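Local structure of ralf, proline/betaine transporter (4D7Q) at residues A137-A142 with K255-K260; Q144-N149 with S289-G294. The protein probably acts as a guanine nucleotide exchange factor, here as a chimera joining the Sec7 domain of Legionella RalF to the capping domain of Rickettsia RalF. The protein carries 2 engineered substitutions. One frame throughout, in Å; residues are numbered along the deposited sequence.

Contact 1. Residues A137-A142 with K255-K260; sequences AAYLLA and KTFLSK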
# COMPACT_ATOMS: atom_id res chain seq x y z
N ALA A 137 -10.50 -9.21 14.44
CA ALA A 137 -11.08 -8.15 15.26
C ALA A 137 -10.08 -7.00 15.36
O ALA A 137 -10.47 -5.84 15.26
CB ALA A 137 -11.41 -8.66 16.65
N ALA A 138 -8.79 -7.31 15.51
CA ALA A 138 -7.74 -6.28 15.55
C ALA A 138 -7.72 -5.53 14.21
O ALA A 138 -7.55 -4.32 14.19
CB ALA A 138 -6.38 -6.91 15.82
N TYR A 139 -7.90 -6.26 13.09
CA TYR A 139 -7.90 -5.69 11.73
C TYR A 139 -9.05 -4.66 11.54
O TYR A 139 -8.83 -3.54 11.06
CB TYR A 139 -7.95 -6.86 10.74
CG TYR A 139 -8.09 -6.45 9.29
CD1 TYR A 139 -6.96 -6.21 8.50
CD2 TYR A 139 -9.35 -6.32 8.69
CE1 TYR A 139 -7.08 -5.89 7.15
CE2 TYR A 139 -9.48 -5.99 7.34
CZ TYR A 139 -8.34 -5.78 6.58
OH TYR A 139 -8.47 -5.45 5.25
N LEU A 140 -10.26 -5.05 11.95
CA LEU A 140 -11.47 -4.23 11.91
C LEU A 140 -11.29 -2.96 12.77
O LEU A 140 -11.58 -1.85 12.29
CB LEU A 140 -12.68 -5.06 12.39
CG LEU A 140 -14.02 -4.25 12.36
CD1 LEU A 140 -14.73 -4.41 11.04
CD2 LEU A 140 -14.93 -4.65 13.47
N LEU A 141 -10.79 -3.13 14.02
CA LEU A 141 -10.50 -2.03 14.94
C LEU A 141 -9.44 -1.13 14.36
O LEU A 141 -9.57 0.09 14.50
CB LEU A 141 -9.94 -2.57 16.26
CG LEU A 141 -10.90 -3.07 17.33
CD1 LEU A 141 -10.10 -3.66 18.47
CD2 LEU A 141 -11.82 -1.95 17.84
N ALA A 142 -8.37 -1.70 13.77
CA ALA A 142 -7.27 -0.91 13.19
C ALA A 142 -7.74 0.08 12.14
O ALA A 142 -7.42 1.27 12.24
CB ALA A 142 -6.17 -1.79 12.64
N LYS A 255 -11.60 -6.93 -1.99
CA LYS A 255 -12.49 -7.31 -0.89
C LYS A 255 -13.29 -6.04 -0.60
O LYS A 255 -12.73 -4.95 -0.67
CB LYS A 255 -11.69 -7.73 0.34
CG LYS A 255 -10.92 -9.02 0.10
CD LYS A 255 -9.76 -9.19 1.07
CE LYS A 255 -8.66 -8.18 0.85
NZ LYS A 255 -8.20 -7.67 2.15
N THR A 256 -14.58 -6.17 -0.36
CA THR A 256 -15.49 -5.04 -0.13
C THR A 256 -15.08 -4.15 1.03
O THR A 256 -15.18 -2.93 0.92
CB THR A 256 -16.93 -5.53 0.02
OG1 THR A 256 -16.90 -6.67 0.87
CG2 THR A 256 -17.54 -5.91 -1.31
N PHE A 257 -14.59 -4.77 2.12
CA PHE A 257 -14.13 -4.04 3.30
C PHE A 257 -12.99 -3.08 2.88
O PHE A 257 -13.11 -1.88 3.07
CB PHE A 257 -13.69 -5.04 4.42
CG PHE A 257 -13.17 -4.36 5.67
CD1 PHE A 257 -11.88 -3.84 5.73
CD2 PHE A 257 -13.99 -4.19 6.79
CE1 PHE A 257 -11.42 -3.14 6.87
CE2 PHE A 257 -13.53 -3.51 7.93
CZ PHE A 257 -12.23 -3.04 7.98
N LEU A 258 -11.93 -3.61 2.25
CA LEU A 258 -10.79 -2.81 1.78
C LEU A 258 -11.21 -1.66 0.83
O LEU A 258 -10.73 -0.56 0.99
CB LEU A 258 -9.73 -3.72 1.12
CG LEU A 258 -8.38 -3.04 0.74
CD1 LEU A 258 -7.69 -2.47 1.96
CD2 LEU A 258 -7.47 -4.01 0.06
N SER A 259 -12.08 -1.95 -0.15
CA SER A 259 -12.64 -0.99 -1.10
C SER A 259 -13.27 0.22 -0.37
O SER A 259 -13.07 1.37 -0.78
CB SER A 259 -13.70 -1.68 -1.95
OG SER A 259 -13.95 -0.90 -3.11
N LYS A 260 -14.05 -0.04 0.70
CA LYS A 260 -14.71 1.01 1.48
C LYS A 260 -13.71 1.89 2.21
O LYS A 260 -13.88 3.10 2.22
CB LYS A 260 -15.70 0.40 2.48
CG LYS A 260 -16.96 -0.13 1.80
CD LYS A 260 -17.87 -0.77 2.84
CE LYS A 260 -19.19 -1.21 2.27
NZ LYS A 260 -20.02 -1.80 3.36
O HOH W 1 -10.41 -6.46 3.66
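Phe257, in the Rickettsia capping part, brings its ring against Tyr139 and Leu140, consecutive residues of helix 135-152 in the Legionella Sec7 part. Its CB already points at that helix, and with CG anti to the backbone N (chi1 179°) the ring is carried on across the gap, which is why the two touch although the closest CA atoms, those of Leu140 and Phe257, are 9.0 Å apart. From CG the ring divides. On one branch, CD1 is 3.8 Å from Tyr139 OH, and the next atom, CE1, comes to 3.5 Å from Tyr139 CE2. On the other branch, CE2 meets Leu140 CD1 at 3.5 Å. At the tip, CZ reaches the Leu140 backbone, 4.2 Å from its CA. The Phe257 and Tyr139 side chains run past each other in opposite directions, an oblique aromatic pair with planes inclined at 40° and ring centroids 5.2 Å apart. Fold-wise, the contact joins a long Sec7 helix to the start of helix 256-262, which follows strand 248-252 at one edge of the capping-domain sheet; because the partners come from two species, their fit is that of the fusion and need not match either parent. Polar contacts flank the rings. One water donates to Tyr139 OH at 2.7 Å and accepts from Lys255 NZ at 2.9 Å, bridging groups that do not bond directly. Both also reach Asp114 of helix 110-127, Tyr139 by a hydrogen bond to OD1 and Lys255 by a salt bridge to OD2, so the carboxylate probably draws the lysine toward the Sec7 part. Within the capping part, Phe257 stacks on the ring of Phe261.

Contact 2. Residues Q144-N149 with S289-G294; sequences QTIMLN and SRWFLG
The indole of Trp291 lies against helix 135-152 with Ile146 and Met147 meeting different parts of it. Ile146 approaches from above one face: its CG2 stands 3.4 Å from the centroid of the six-membered ring and only 2° off the ring normal, a well-centred CH-pi contact. The even spacing of the methyl from the ring atoms, from CD2 at 3.6 Å to the outlying carbons at scarcely more, confirms the centring. That branch reaches the indole because CG2 is anti to the Ile146 backbone N. Met147 meets the pyrrole end instead: its CA is 3.3 Å from Trp291 CD1, and its CB is also 3.3 Å from Trp291 NE1. Beyond CB the methionine turns across the indole at about a right angle, and its end leads away, so the backbone end of the side chain makes this contact. The Met147 and Trp291 CA atoms are accordingly only 6.2 Å apart. In sequence, QTIMLN lies in the conserved motif 2 of Sec7 domains, which helps to form the GTPase-binding groove, and Trp291 comes from the short helix 290-293 of the capping part, consistent with the cap lying over that groove, although across this artificial junction of species the fit cannot be read as native. With CG held between its backbone N and carbonyl carbon (chi1 60°), Trp291 keeps its indole close to its own backbone, where Phe292 CB meets the opposite face, 3.6 Å above the plane and offset toward the rim. Next door, Arg290 NH1 forms a salt bridge to Asp151 of the same Sec7 helix.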
# COMPACT_ATOMS: atom_id res chain seq x y z
N GLN A 144 -10.80 1.12 11.69
CA GLN A 144 -11.71 2.08 12.33
C GLN A 144 -10.95 3.19 13.02
O GLN A 144 -11.38 4.34 12.94
CB GLN A 144 -12.65 1.40 13.35
CG GLN A 144 -13.89 2.27 13.71
CD GLN A 144 -14.83 2.46 12.53
OE1 GLN A 144 -14.98 1.58 11.66
NE2 GLN A 144 -15.47 3.61 12.45
N THR A 145 -9.88 2.82 13.79
CA THR A 145 -9.04 3.70 14.60
C THR A 145 -8.33 4.72 13.71
O THR A 145 -8.34 5.90 14.02
CB THR A 145 -8.06 2.85 15.45
OG1 THR A 145 -8.80 1.99 16.32
CG2 THR A 145 -7.06 3.68 16.24
N ILE A 146 -7.77 4.26 12.58
CA ILE A 146 -7.09 5.15 11.64
C ILE A 146 -8.06 6.23 11.11
O ILE A 146 -7.72 7.42 11.10
CB ILE A 146 -6.50 4.33 10.45
CG1 ILE A 146 -5.36 3.38 10.90
CG2 ILE A 146 -6.00 5.31 9.35
CD1 ILE A 146 -4.99 2.25 9.78
N MET A 147 -9.23 5.78 10.63
CA MET A 147 -10.23 6.66 10.04
C MET A 147 -10.76 7.66 11.06
O MET A 147 -10.81 8.85 10.76
CB MET A 147 -11.39 5.87 9.41
CG MET A 147 -12.50 6.79 8.89
SD MET A 147 -13.93 5.90 8.28
CE MET A 147 -14.66 5.37 9.76
N LEU A 148 -11.17 7.16 12.26
CA LEU A 148 -11.66 8.03 13.34
C LEU A 148 -10.60 9.02 13.80
O LEU A 148 -10.89 10.22 13.93
CB LEU A 148 -12.21 7.22 14.51
CG LEU A 148 -12.85 8.02 15.68
CD1 LEU A 148 -14.11 8.82 15.23
CD2 LEU A 148 -13.21 7.08 16.86
N ASN A 149 -9.37 8.54 14.04
CA ASN A 149 -8.29 9.43 14.47
C ASN A 149 -8.05 10.56 13.47
O ASN A 149 -7.96 11.71 13.89
CB ASN A 149 -7.00 8.67 14.77
CG ASN A 149 -5.90 9.57 15.26
OD1 ASN A 149 -5.16 10.10 14.46
ND2 ASN A 149 -5.82 9.82 16.56
N SER A 289 -13.01 6.11 2.89
CA SER A 289 -11.72 6.24 2.25
C SER A 289 -10.97 7.58 2.31
O SER A 289 -9.86 7.66 1.85
CB SER A 289 -11.85 5.79 0.81
OG SER A 289 -12.64 6.62 0.05
N ARG A 290 -11.59 8.61 2.83
CA ARG A 290 -11.05 9.94 2.71
C ARG A 290 -9.68 10.07 3.33
O ARG A 290 -8.84 10.75 2.81
CB ARG A 290 -12.01 10.98 3.27
CG ARG A 290 -11.82 12.38 2.76
CD ARG A 290 -12.91 13.37 3.13
NE ARG A 290 -13.81 12.92 4.16
CZ ARG A 290 -13.53 12.88 5.45
NH1 ARG A 290 -12.38 13.30 5.91
NH2 ARG A 290 -14.43 12.44 6.28
N TRP A 291 -9.45 9.39 4.43
CA TRP A 291 -8.14 9.61 5.05
C TRP A 291 -7.02 9.00 4.21
O TRP A 291 -5.87 9.42 4.29
CB TRP A 291 -8.12 9.03 6.46
CG TRP A 291 -8.39 7.55 6.51
CD1 TRP A 291 -9.57 6.95 6.82
CD2 TRP A 291 -7.46 6.50 6.23
NE1 TRP A 291 -9.43 5.58 6.75
CE2 TRP A 291 -8.14 5.28 6.40
CE3 TRP A 291 -6.11 6.47 5.86
CZ2 TRP A 291 -7.53 4.05 6.20
CZ3 TRP A 291 -5.50 5.24 5.67
CH2 TRP A 291 -6.21 4.05 5.84
N PHE A 292 -7.37 8.01 3.40
CA PHE A 292 -6.39 7.33 2.54
C PHE A 292 -6.26 7.98 1.18
O PHE A 292 -5.15 8.13 0.67
CB PHE A 292 -6.80 5.86 2.34
CG PHE A 292 -5.78 5.03 1.58
CD1 PHE A 292 -4.58 4.63 2.18
CD2 PHE A 292 -6.01 4.68 0.25
CE1 PHE A 292 -3.65 3.87 1.46
CE2 PHE A 292 -5.08 3.90 -0.45
CZ PHE A 292 -3.92 3.49 0.17
N LEU A 293 -7.41 8.34 0.59
CA LEU A 293 -7.48 8.83 -0.78
C LEU A 293 -7.69 10.33 -0.92
O LEU A 293 -7.39 10.90 -1.97
CB LEU A 293 -8.63 8.07 -1.48
CG LEU A 293 -8.87 8.32 -2.97
CD1 LEU A 293 -7.71 7.80 -3.82
CD2 LEU A 293 -10.18 7.76 -3.41
N GLY A 294 -8.26 10.96 0.09
CA GLY A 294 -8.64 12.35 -0.07
C GLY A 294 -9.97 12.40 -0.80
O GLY A 294 -10.68 11.40 -0.88

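How the contacts relate
Both contacts draw on helix 135-152: contact 1 uses an earlier turn and contact 2 a later one, and their centres are 12 Å apart on the same side of the chain's centre. Along the sequence the order is 137-142, 144-149, 255-260, 289-294, so the segments alternate. The capping partners sit on separate short helices, with strands 264-271 and 277-283 between them in sequence, yet they touch where Lys260 O lies 3.7 Å from Ser289 CB. Phe261 of helix 256-262 also packs on Gln144 and Met147. The engineered chimera thus applies two neighbouring capping elements to one Sec7 helix, consistent with a cap restricting access to the exchange domain.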